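Putative isomerase (Sinorhizobium meliloti, PDB 2PPG) is a putative isomerase of the enolase superfamily, built from an N-terminal domain of the mandelate racemase / muconate lactonizing enzyme family and a C-terminal TIM-barrel-like domain. Local coordinates at residues Gly359-Leu364 / Val369-Pro374; Val66-Thr71 / Val378-Glu383; Ala319-Gly324 / His347-Pro352. All coordinates share one frame; numbering follows the deposited sequence.

Interaction 1: residues Gly359-Leu364 / Val369-Pro374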
loop_
_atom_site.group_PDB
_atom_site.type_symbol
_atom_site.label_atom_id
_atom_site.label_comp_id
_atom_site.label_asym_id
_atom_site.label_seq_id
_atom_site.Cartn_x
_atom_site.Cartn_y
_atom_site.Cartn_z
ATOM N N GLY A 359 -24.022 41.329 24.544
ATOM C CA GLY A 359 -24.524 40.541 23.418
ATOM C C GLY A 359 -25.535 39.508 23.864
ATOM O O GLY A 359 -25.896 39.459 25.026
ATOM N N ASP A 360 -25.983 38.663 22.944
ATOM C CA ASP A 360 -27.062 37.723 23.230
ATOM C C ASP A 360 -26.676 36.252 23.031
ATOM O O ASP A 360 -27.544 35.385 22.814
ATOM C CB ASP A 360 -28.326 38.074 22.426
ATOM C CG ASP A 360 -28.109 38.004 20.928
ATOM O OD1 ASP A 360 -26.987 37.658 20.499
ATOM O OD2 ASP A 360 -29.065 38.292 20.173
HETATM N N MSE A 361 -25.377 35.978 23.107
HETATM C CA MSE A 361 -24.918 34.611 23.214
HETATM C C MSE A 361 -25.477 34.020 24.504
HETATM O O MSE A 361 -25.510 34.682 25.539
HETATM C CB MSE A 361 -23.397 34.554 23.232
HETATM C CG MSE A 361 -22.844 33.164 23.484
HETATM SE SE MSE A 361 -20.905 33.026 23.254
HETATM C CE MSE A 361 -20.319 34.054 24.803
ATOM N N ASP A 362 -25.942 32.780 24.435
ATOM C CA ASP A 362 -26.423 32.090 25.614
ATOM C C ASP A 362 -26.176 30.610 25.414
ATOM O O ASP A 362 -25.897 30.153 24.301
ATOM C CB ASP A 362 -27.922 32.350 25.818
ATOM C CG ASP A 362 -28.380 32.124 27.270
ATOM O OD1 ASP A 362 -27.662 31.476 28.051
ATOM O OD2 ASP A 362 -29.476 32.590 27.631
ATOM N N CYS A 363 -26.252 29.862 26.499
ATOM C CA CYS A 363 -26.341 28.425 26.394
ATOM C C CYS A 363 -27.325 27.930 27.438
ATOM O O CYS A 363 -27.079 28.065 28.633
ATOM C CB CYS A 363 -24.979 27.784 26.590
ATOM S SG CYS A 363 -25.049 26.016 26.373
ATOM N N LEU A 364 -28.446 27.380 26.983
ATOM C CA LEU A 364 -29.499 26.944 27.881
ATOM C C LEU A 364 -30.282 25.776 27.266
ATOM O O LEU A 364 -30.371 25.654 26.046
ATOM C CB LEU A 364 -30.424 28.130 28.198
ATOM C CG LEU A 364 -31.563 28.427 27.202
ATOM C CD1 LEU A 364 -32.546 29.496 27.725
ATOM C CD2 LEU A 364 -31.065 28.772 25.798
ATOM N N VAL A 369 -27.185 29.353 22.089
ATOM C CA VAL A 369 -27.892 30.290 21.248
ATOM C C VAL A 369 -26.816 31.099 20.520
ATOM O O VAL A 369 -25.950 31.702 21.154
ATOM C CB VAL A 369 -28.819 31.188 22.075
ATOM C CG1 VAL A 369 -29.410 32.299 21.207
ATOM C CG2 VAL A 369 -29.927 30.347 22.764
ATOM N N VAL A 370 -26.845 31.063 19.194
ATOM C CA VAL A 370 -25.868 31.783 18.392
ATOM C C VAL A 370 -26.164 33.273 18.444
ATOM O O VAL A 370 -27.282 33.686 18.116
ATOM C CB VAL A 370 -25.908 31.328 16.912
ATOM C CG1 VAL A 370 -24.958 32.193 16.045
ATOM C CG2 VAL A 370 -25.576 29.851 16.788
ATOM N N PRO A 371 -25.174 34.084 18.865
ATOM C CA PRO A 371 -25.344 35.544 18.927
ATOM C C PRO A 371 -25.758 36.094 17.579
ATOM O O PRO A 371 -25.288 35.617 16.557
ATOM C CB PRO A 371 -23.957 36.070 19.331
ATOM C CG PRO A 371 -23.019 34.887 19.257
ATOM C CD PRO A 371 -23.851 33.645 19.345
ATOM N N THR A 372 -26.637 37.088 17.579
ATOM C CA THR A 372 -27.265 37.564 16.343
ATOM C C THR A 372 -26.542 38.718 15.646
ATOM O O THR A 372 -27.184 39.536 14.990
ATOM C CB THR A 372 -28.717 37.994 16.590
ATOM O OG1 THR A 372 -28.745 38.924 17.679
ATOM C CG2 THR A 372 -29.585 36.795 16.932
ATOM N N GLY A 373 -25.216 38.774 15.772
ATOM C CA GLY A 373 -24.400 39.764 15.037
ATOM C C GLY A 373 -24.624 41.194 15.499
ATOM O O GLY A 373 -25.335 41.409 16.485
ATOM N N PRO A 374 -23.996 42.184 14.810
ATOM C CA PRO A 374 -23.019 42.033 13.723
ATOM C C PRO A 374 -21.641 41.635 14.259
ATOM O O PRO A 374 -21.397 41.728 15.464
ATOM C CB PRO A 374 -22.954 43.436 13.086
ATOM C CG PRO A 374 -23.946 44.281 13.789
ATOM C CD PRO A 374 -24.251 43.609 15.102
#
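Asp-360 and Thr-372 illustrate how a single carboxylate can serve two donors of one residue. OD1 of Asp-360 receives the backbone N of Thr-372 at 3.0 Å, on the syn lone pair that faces the other oxygen. The second oxygen, OD2, accepts the hydroxyl OG1 of Thr-372 at 2.6 Å, again from the syn side and only 16° out of the carboxylate plane. Gripped at both oxygens, the group is fixed in rotation. CG of Asp-360 stands between its own backbone N and carbonyl carbon (chi1 62°), which brings the acid across the threonine at roughly a right angle and lays OD1 close against CA of Pro-371.

Further along, the two segments run antiparallel, and Asp-362 and Val-369 form a hydrogen-bonded pair. Its bonds are unequal: Val-369 N to Asp-362 O is short at 2.7 Å, with the donor above the carbonyl plane, whereas Asp-362 N to Val-369 O is weak at 3.5 Å. OD1 of Asp-362 turns away from the contact to a salt bridge with Arg-354 and also takes a weak bond from the N of Cys-363. Beside these polar links, CG2 of Val-369 packs on CD2 of Leu-364 at 3.6 Å. On the far side of Asp-362 along the chain, CB of Met-361, a selenomethionine, meets CG of Pro-371 at 4.0 Å.

Outside the hairpin, Val-370 is backbone-bonded to Asp-154. Met-361 and Pro-371 both lie against Leu-331 of helix 325-336 and against Val-378 of strand 378-380, while Cys-363, Val-369 and Val-370 touch strand 155-161, so that the hairpin lies between helix 325-336 and strand 155-161, with which strand 367-369 pairs antiparallel.

Interaction 2: residues Val66-Thr71 / Val378-Glu383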
loop_
_atom_site.group_PDB
_atom_site.type_symbol
_atom_site.label_atom_id
_atom_site.label_comp_id
_atom_site.label_asym_id
_atom_site.label_seq_id
_atom_site.Cartn_x
_atom_site.Cartn_y
_atom_site.Cartn_z
ATOM N N VAL A 66 -14.402 48.958 15.982
ATOM C CA VAL A 66 -13.582 48.227 16.923
ATOM C C VAL A 66 -13.916 46.733 16.835
ATOM O O VAL A 66 -15.091 46.330 16.854
ATOM C CB VAL A 66 -13.784 48.747 18.376
ATOM C CG1 VAL A 66 -12.961 47.938 19.361
ATOM C CG2 VAL A 66 -13.413 50.228 18.485
ATOM N N GLY A 67 -12.868 45.921 16.706
ATOM C CA GLY A 67 -12.999 44.480 16.673
ATOM C C GLY A 67 -12.288 43.862 17.859
ATOM O O GLY A 67 -11.265 44.372 18.329
ATOM N N TRP A 68 -12.823 42.754 18.349
ATOM C CA TRP A 68 -12.198 42.082 19.462
ATOM C C TRP A 68 -11.842 40.659 19.103
ATOM O O TRP A 68 -12.605 39.971 18.431
ATOM C CB TRP A 68 -13.122 42.072 20.670
ATOM C CG TRP A 68 -13.259 43.397 21.364
ATOM C CD1 TRP A 68 -14.259 44.312 21.190
ATOM C CD2 TRP A 68 -12.396 43.932 22.376
ATOM N NE1 TRP A 68 -14.077 45.377 22.032
ATOM C CE2 TRP A 68 -12.941 45.179 22.769
ATOM C CE3 TRP A 68 -11.227 43.469 23.005
ATOM C CZ2 TRP A 68 -12.356 45.983 23.749
ATOM C CZ3 TRP A 68 -10.636 44.262 23.984
ATOM C CH2 TRP A 68 -11.205 45.511 24.349
ATOM N N GLY A 69 -10.668 40.238 19.563
ATOM C CA GLY A 69 -10.206 38.876 19.427
ATOM C C GLY A 69 -9.672 38.385 20.756
ATOM O O GLY A 69 -9.660 39.119 21.736
ATOM N N GLU A 70 -9.208 37.144 20.787
ATOM C CA GLU A 70 -8.849 36.517 22.028
ATOM C C GLU A 70 -8.179 35.179 21.750
ATOM O O GLU A 70 -8.625 34.404 20.903
ATOM C CB GLU A 70 -10.093 36.319 22.902
ATOM C CG GLU A 70 -9.784 35.845 24.332
ATOM C CD GLU A 70 -11.009 35.319 25.093
ATOM O OE1 GLU A 70 -12.101 35.182 24.492
ATOM O OE2 GLU A 70 -10.883 35.044 26.306
ATOM N N THR A 71 -7.097 34.910 22.462
ATOM C CA THR A 71 -6.439 33.622 22.351
ATOM C C THR A 71 -6.100 33.118 23.759
ATOM O O THR A 71 -6.547 33.704 24.740
ATOM C CB THR A 71 -5.216 33.701 21.416
ATOM O OG1 THR A 71 -4.603 32.407 21.294
ATOM C CG2 THR A 71 -4.201 34.744 21.925
ATOM N N VAL A 378 -20.700 39.369 20.302
ATOM C CA VAL A 378 -20.342 39.547 21.702
ATOM C C VAL A 378 -19.146 40.477 21.806
ATOM O O VAL A 378 -18.373 40.595 20.860
ATOM C CB VAL A 378 -20.027 38.208 22.434
ATOM C CG1 VAL A 378 -20.848 37.084 21.874
ATOM C CG2 VAL A 378 -18.566 37.876 22.361
ATOM N N GLU A 379 -19.005 41.139 22.956
ATOM C CA GLU A 379 -17.884 42.050 23.217
ATOM C C GLU A 379 -17.587 42.042 24.702
ATOM O O GLU A 379 -18.403 41.569 25.481
ATOM C CB GLU A 379 -18.218 43.472 22.772
ATOM C CG GLU A 379 -18.235 43.676 21.276
ATOM C CD GLU A 379 -18.846 45.005 20.873
ATOM O OE1 GLU A 379 -18.913 45.927 21.719
ATOM O OE2 GLU A 379 -19.266 45.131 19.705
ATOM N N PRO A 380 -16.417 42.558 25.108
ATOM C CA PRO A 380 -16.177 42.649 26.549
ATOM C C PRO A 380 -17.043 43.764 27.114
ATOM O O PRO A 380 -17.211 44.799 26.464
ATOM C CB PRO A 380 -14.688 43.018 26.649
ATOM C CG PRO A 380 -14.125 42.830 25.258
ATOM C CD PRO A 380 -15.272 43.063 24.330
ATOM N N SER A 381 -17.609 43.550 28.296
ATOM C CA SER A 381 -18.450 44.559 28.922
ATOM C C SER A 381 -17.565 45.694 29.415
ATOM O O SER A 381 -16.344 45.524 29.495
ATOM C CB SER A 381 -19.240 43.944 30.080
ATOM O OG SER A 381 -18.369 43.367 31.037
ATOM N N LYS A 382 -18.171 46.842 29.737
ATOM C CA LYS A 382 -17.444 47.970 30.355
ATOM C C LYS A 382 -16.657 47.538 31.603
ATOM O O LYS A 382 -15.523 47.977 31.813
ATOM C CB LYS A 382 -18.380 49.143 30.715
ATOM C CG LYS A 382 -19.122 49.837 29.539
ATOM C CD LYS A 382 -18.355 49.859 28.203
ATOM C CE LYS A 382 -17.120 50.764 28.237
ATOM N NZ LYS A 382 -17.467 52.208 28.345
ATOM N N GLU A 383 -17.259 46.662 32.407
ATOM C CA GLU A 383 -16.615 46.150 33.609
ATOM C C GLU A 383 -15.432 45.218 33.302
ATOM O O GLU A 383 -14.404 45.269 33.979
ATOM C CB GLU A 383 -17.636 45.480 34.548
ATOM C CG GLU A 383 -18.471 44.352 33.938
ATOM C CD GLU A 383 -19.825 44.810 33.395
ATOM O OE1 GLU A 383 -20.803 44.050 33.563
ATOM O OE2 GLU A 383 -19.913 45.910 32.798
#
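Trp-68 and Glu-379 mark the nearest approach of the two backbones, yet their CA atoms stay 6.8 Å apart and no hydrogen bond joins the two strands. The gap is bridged by side chains, and the main one is a proline laid on an indole. Trp-68 points its CB toward the second strand, and with CG anti to the carbonyl carbon (chi1 -74°) one ring face is presented to Pro-380. CD of Pro-380 stands 3.3 Å from the centroid of the five-membered ring of Trp-68, only 3° off the ring normal, a nearly ideal CH-pi contact. The next ring carbon, CG of Pro-380, sits over the middle of the indole as a whole, 3.5 Å from CD2 of Trp-68, so that the pyrrolidine edge spans both fused rings.

Glu-379 adds a looser touch: its CG comes to 4.0 Å from CD1 of Trp-68, the two side chains crossing at about a right angle. The carboxylate goes elsewhere, OE2 forming a salt bridge with Lys-138. The same ammonium group also bonds to the carbonyl O of Val-66, and Asp-134, on the same helix 119-140, accepts from the backbone N of Trp-68.

One segment belongs to the N-terminal domain family and the other to the barrel family, so this is a seam between domains. The CH groups of proline beside its amide nitrogen are somewhat polarised, which probably strengthens their attraction to the electron-rich indole; the direct grip thus relies on dispersion and CH-pi attraction, with charge supplied from the flank by Lys-138.

Interaction 3: residues Ala319-Gly324 / His347-Pro352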
loop_
_atom_site.group_PDB
_atom_site.type_symbol
_atom_site.label_atom_id
_atom_site.label_comp_id
_atom_site.label_asym_id
_atom_site.label_seq_id
_atom_site.Cartn_x
_atom_site.Cartn_y
_atom_site.Cartn_z
ATOM N N ALA A 319 -14.293 23.647 23.547
ATOM C CA ALA A 319 -14.516 24.870 24.311
ATOM C C ALA A 319 -13.638 24.848 25.565
ATOM O O ALA A 319 -13.433 23.792 26.169
ATOM C CB ALA A 319 -15.987 25.016 24.674
ATOM N N THR A 320 -13.112 26.004 25.955
ATOM C CA THR A 320 -12.168 26.030 27.061
ATOM C C THR A 320 -12.270 27.272 27.964
ATOM O O THR A 320 -13.268 27.993 27.942
ATOM C CB THR A 320 -10.735 25.859 26.529
ATOM O OG1 THR A 320 -9.834 25.674 27.625
ATOM C CG2 THR A 320 -10.313 27.083 25.680
ATOM N N ILE A 321 -11.244 27.479 28.791
ATOM C CA ILE A 321 -11.110 28.670 29.621
ATOM C C ILE A 321 -10.931 29.877 28.731
ATOM O O ILE A 321 -10.113 29.857 27.819
ATOM C CB ILE A 321 -9.853 28.552 30.518
ATOM C CG1 ILE A 321 -10.074 27.502 31.615
ATOM C CG2 ILE A 321 -9.424 29.933 31.073
ATOM C CD1 ILE A 321 -8.810 26.823 32.068
ATOM N N GLY A 322 -11.701 30.925 28.988
ATOM C CA GLY A 322 -11.569 32.164 28.233
ATOM C C GLY A 322 -12.728 33.074 28.552
ATOM O O GLY A 322 -13.701 32.644 29.171
ATOM N N ALA A 323 -12.630 34.329 28.126
ATOM C CA ALA A 323 -13.663 35.318 28.420
ATOM C C ALA A 323 -14.972 34.981 27.720
ATOM O O ALA A 323 -16.049 35.103 28.311
ATOM C CB ALA A 323 -13.202 36.708 28.017
ATOM N N GLY A 324 -14.885 34.558 26.461
ATOM C CA GLY A 324 -16.089 34.305 25.683
ATOM C C GLY A 324 -16.003 34.840 24.272
ATOM O O GLY A 324 -16.837 34.496 23.419
ATOM N N HIS A 347 -19.760 24.537 31.368
ATOM C CA HIS A 347 -20.671 25.207 32.292
ATOM C C HIS A 347 -19.940 25.982 33.395
ATOM O O HIS A 347 -20.255 27.137 33.670
ATOM C CB HIS A 347 -21.611 24.171 32.908
ATOM C CG HIS A 347 -20.894 23.026 33.539
ATOM N ND1 HIS A 347 -20.703 22.930 34.899
ATOM C CD2 HIS A 347 -20.271 21.954 32.995
ATOM C CE1 HIS A 347 -20.013 21.838 35.168
ATOM N NE2 HIS A 347 -19.739 21.225 34.031
ATOM N N SER A 348 -18.955 25.339 34.008
ATOM C CA SER A 348 -18.212 25.911 35.128
ATOM C C SER A 348 -17.432 27.190 34.772
ATOM O O SER A 348 -17.013 27.935 35.659
ATOM C CB SER A 348 -17.274 24.846 35.705
ATOM O OG SER A 348 -16.754 24.020 34.672
ATOM N N ILE A 349 -17.242 27.431 33.475
ATOM C CA ILE A 349 -16.578 28.644 32.984
ATOM C C ILE A 349 -17.603 29.652 32.467
ATOM O O ILE A 349 -17.556 30.832 32.802
ATOM C CB ILE A 349 -15.569 28.325 31.850
ATOM C CG1 ILE A 349 -14.442 27.427 32.362
ATOM C CG2 ILE A 349 -14.986 29.614 31.249
ATOM C CD1 ILE A 349 -13.750 26.629 31.251
ATOM N N PHE A 350 -18.528 29.167 31.650
ATOM C CA PHE A 350 -19.498 30.012 30.975
ATOM C C PHE A 350 -20.336 30.818 31.956
ATOM O O PHE A 350 -20.504 32.021 31.776
ATOM C CB PHE A 350 -20.404 29.159 30.067
ATOM C CG PHE A 350 -21.246 29.962 29.100
ATOM C CD1 PHE A 350 -20.730 30.353 27.876
ATOM C CD2 PHE A 350 -22.554 30.320 29.419
ATOM C CE1 PHE A 350 -21.495 31.096 26.980
ATOM C CE2 PHE A 350 -23.324 31.063 28.539
ATOM C CZ PHE A 350 -22.794 31.456 27.312
ATOM N N GLU A 351 -20.854 30.158 32.989
ATOM C CA GLU A 351 -21.772 30.817 33.923
ATOM C C GLU A 351 -21.202 31.998 34.697
ATOM O O GLU A 351 -21.770 33.087 34.659
ATOM C CB GLU A 351 -22.431 29.826 34.881
ATOM C CG GLU A 351 -23.927 29.678 34.646
ATOM C CD GLU A 351 -24.225 28.786 33.461
ATOM O OE1 GLU A 351 -23.374 27.918 33.172
ATOM O OE2 GLU A 351 -25.296 28.945 32.827
ATOM N N PRO A 352 -20.083 31.791 35.414
ATOM C CA PRO A 352 -19.529 32.943 36.119
ATOM C C PRO A 352 -18.980 34.012 35.167
ATOM O O PRO A 352 -18.706 35.133 35.596
ATOM C CB PRO A 352 -18.399 32.338 36.967
ATOM C CG PRO A 352 -18.036 31.067 36.287
ATOM C CD PRO A 352 -19.293 30.562 35.638
#
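Two neighbouring loop regions at the C-terminal ends of barrel strands meet where Ile-349 reaches Thr-320, Ile-321 and Gly-322: one follows strand 314-315, the other carries the short helix 347-350 just beyond strand 343-345. Ile-349 carries the contact from its side, and what it meets is largely main chain. With CG1 anti to its carbonyl carbon (chi1 -63°) and the chain then extended, its CD1 rests against the peptide joining Thr-320 and Ile-321, 3.6 Å from O of Thr-320 and 3.6 Å from N of Ile-321. The other branch, CG2, lies alongside the loop, 3.9 Å from O of Gly-322. A true side-chain meeting occurs once, where CG1 of Ile-321 touches CD1 of Ile-349 at 3.8 Å and the two isoleucines cross at about a right angle. No hydrogen bond spans the pair, so the fit depends on shape and van der Waals contact.

The isoleucines also reach outward: Ile-321 touches Tyr-23 and Leu-74, and Ile-349 touches Arg-19. Nearby, Ala-319 is held by polar bonds, its N to Glu-344 and its O to Gln-346. Gly-324 then stands at the N-cap of helix 325-336. Such packing of the seventh and eighth strand-end loops against each other is consistent with the modified (beta/alpha)7-beta barrel of the enolase superfamily, in which this end of the barrel faces the N-terminal domain.

In the fold
The three contacts lie close together, their centres 14 to 15 Å apart, and each touches the other two. Along the chain interaction 3 closes before interaction 1 opens, and both fall within the long span between the segments of interaction 2. Helix 325-336 and its N-terminal turn are their common ground. Met-361 of interaction 1 packs on Val-378 of interaction 2 and on Phe-350 of interaction 3, while Glu-70 OE2 of interaction 2 probably accepts a hydrogen bond from Ala-323 N of interaction 3 at 2.6 Å. Interactions 1 and 3 both lie within the barrel domain beside helix 325-336, and interaction 2 joins that region to the N-terminal domain.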